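Local atomic coordinates of methylthioribose-1-phosphate isomerase (Saccharomyces cerevisiae, PDB entry 1W2W), a protein that catalyses the interconversion of methylthioribose-1-phosphate and methylthioribulose-1-phosphate in the methionine salvage pathway. Residues A[51-56]-A[107-112]. Residues are numbered along the deposited sequence; the frame is centred on the assembly and turned at random.
Sequences RGAPAI and PTAVNL. With SO4 (sulfate ion), chain I.
Ala53 sets its methyl between two side chains of 107-112: CB meets Ala109 CB at 3.6 Å and the amide oxygen OD1 of Asn111 at 3.4 Å. With CG anti to its own carbonyl carbon (chi1 -66°), Asn111 spreads its amide along the first helical turn of 53-56, ND2 reaching the Pro54 ring at CG (4.0 Å). This is van der Waals packing; OD1 has its hydrogen bond with a polar side chain of another protein chain. Farther along, Ile56 and Leu112 cross at about a right angle, Ile56 CG2 against Leu112 CB at 4.1 Å. The contact joins helices 53-73 and 111-124 near their N-terminal ends, in the N-terminal part of this eIF-2B alpha/beta/delta family enzyme. The predicted transition-state stabiliser Cys181 lies about 9 Å from the Ala53 side chain, and a sulfate, probably from the crystallisation liquor, sits at the start of helix 53-73, consistent with a substrate phosphate site. N-cap residue Gly52 gives its N-H almost straight to sulfate O1 (2.9 Å, 169°). Arg51, bent at chi2 and chi3, brings its guanidinium edge to sulfate O3 in plane: NE donates at 2.9 Å, NH2 less directly. NH2 also donates to Asn182 O and NH1 to Gln23 OE1; Arg106 NH2 and another protein chain also bind the sulfate. A water bridges the segments, donating to Ala53 O and accepting from Leu112 N.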
loop_
_atom_site.group_PDB
_atom_site.type_symbol
_atom_site.label_atom_id
_atom_site.label_comp_id
_atom_site.label_asym_id
_atom_site.label_seq_id
_atom_site.Cartn_x
_atom_site.Cartn_y
_atom_site.Cartn_z
ATOM N N ARG A 51 5.432 -2.309 19.339
ATOM C CA ARG A 51 5.625 -3.372 18.364
ATOM C C ARG A 51 7.053 -3.319 17.852
ATOM O O ARG A 51 7.844 -2.482 18.300
ATOM C CB ARG A 51 4.593 -3.306 17.227
ATOM C CG ARG A 51 4.154 -1.893 16.799
ATOM C CD ARG A 51 5.303 -1.018 16.304
ATOM N NE ARG A 51 6.061 -1.699 15.255
ATOM C CZ ARG A 51 7.294 -1.384 14.871
ATOM N NH1 ARG A 51 7.941 -0.377 15.441
ATOM N NH2 ARG A 51 7.883 -2.087 13.901
ATOM N N GLY A 52 7.404 -4.221 16.947
ATOM C CA GLY A 52 8.813 -4.450 16.678
ATOM C C GLY A 52 9.314 -5.621 17.498
ATOM O O GLY A 52 9.161 -5.644 18.720
ATOM N N ALA A 53 9.911 -6.605 16.834
ATOM C CA ALA A 53 10.173 -7.873 17.521
ATOM C C ALA A 53 10.958 -7.742 18.837
ATOM O O ALA A 53 10.516 -8.260 19.872
ATOM C CB ALA A 53 10.840 -8.885 16.589
ATOM N N PRO A 54 12.118 -7.085 18.819
ATOM C CA PRO A 54 12.873 -6.921 20.063
ATOM C C PRO A 54 12.172 -6.037 21.081
ATOM O O PRO A 54 12.219 -6.374 22.264
ATOM C CB PRO A 54 14.212 -6.324 19.604
ATOM C CG PRO A 54 14.269 -6.661 18.107
ATOM C CD PRO A 54 12.829 -6.499 17.664
ATOM N N ALA A 55 11.537 -4.944 20.664
ATOM C CA ALA A 55 10.800 -4.122 21.621
ATOM C C ALA A 55 9.708 -4.906 22.337
ATOM O O ALA A 55 9.470 -4.718 23.543
ATOM C CB ALA A 55 10.196 -2.895 20.932
ATOM N N ILE A 56 9.037 -5.784 21.599
ATOM C CA ILE A 56 8.027 -6.649 22.205
ATOM C C ILE A 56 8.632 -7.499 23.325
ATOM O O ILE A 56 8.076 -7.556 24.431
ATOM C CB ILE A 56 7.364 -7.524 21.133
ATOM C CG1 ILE A 56 6.533 -6.649 20.186
ATOM C CG2 ILE A 56 6.542 -8.656 21.782
ATOM C CD1 ILE A 56 6.130 -7.338 18.902
ATOM N N PRO A 107 1.968 -14.102 18.426
ATOM C CA PRO A 107 2.752 -15.326 18.208
ATOM C C PRO A 107 3.972 -15.289 17.281
ATOM O O PRO A 107 4.868 -16.102 17.478
ATOM C CB PRO A 107 1.735 -16.281 17.581
ATOM C CG PRO A 107 0.776 -15.384 16.861
ATOM C CD PRO A 107 0.736 -14.074 17.615
ATOM N N THR A 108 4.016 -14.426 16.276
ATOM C CA THR A 108 4.916 -14.717 15.168
ATOM C C THR A 108 6.365 -14.362 15.476
ATOM O O THR A 108 7.264 -15.177 15.263
ATOM C CB THR A 108 4.435 -14.044 13.871
ATOM O OG1 THR A 108 3.168 -14.611 13.528
ATOM C CG2 THR A 108 5.346 -14.411 12.698
ATOM N N ALA A 109 6.605 -13.160 15.981
ATOM C CA ALA A 109 7.979 -12.835 16.359
ATOM C C ALA A 109 8.433 -13.686 17.538
ATOM O O ALA A 109 7.719 -13.806 18.541
ATOM C CB ALA A 109 8.142 -11.339 16.692
ATOM N N VAL A 110 9.633 -14.248 17.411
ATOM C CA VAL A 110 10.116 -15.245 18.356
ATOM C C VAL A 110 10.847 -14.620 19.534
ATOM O O VAL A 110 11.048 -15.280 20.550
ATOM C CB VAL A 110 10.996 -16.305 17.654
ATOM C CG1 VAL A 110 12.329 -15.701 17.210
ATOM C CG2 VAL A 110 11.198 -17.547 18.531
ATOM N N ASN A 111 11.246 -13.354 19.409
ATOM C CA ASN A 111 12.016 -12.713 20.478
ATOM C C ASN A 111 11.358 -12.870 21.841
ATOM O O ASN A 111 12.021 -13.186 22.836
ATOM C CB ASN A 111 12.239 -11.236 20.158
ATOM C CG ASN A 111 13.124 -11.059 18.950
ATOM O OD1 ASN A 111 12.743 -11.467 17.850
ATOM N ND2 ASN A 111 14.317 -10.479 19.146
ATOM N N LEU A 112 10.047 -12.660 21.883
ATOM C CA LEU A 112 9.338 -12.722 23.154
ATOM C C LEU A 112 9.479 -14.104 23.799
ATOM O O LEU A 112 9.857 -14.204 24.968
ATOM C CB LEU A 112 7.868 -12.326 22.987
ATOM C CG LEU A 112 6.993 -12.356 24.251
ATOM C CD1 LEU A 112 7.526 -11.331 25.256
ATOM C CD2 LEU A 112 5.499 -12.127 23.939
HETATM S S SO4 I . 5.458 -5.503 13.969
HETATM O O1 SO4 I . 5.678 -5.862 15.375
HETATM O O2 SO4 I . 4.233 -6.163 13.514
HETATM O O3 SO4 I . 5.278 -4.068 13.856
HETATM O O4 SO4 I . 6.588 -5.976 13.179
HETATM O O HOH W 1 8.818 -10.614 20.020
#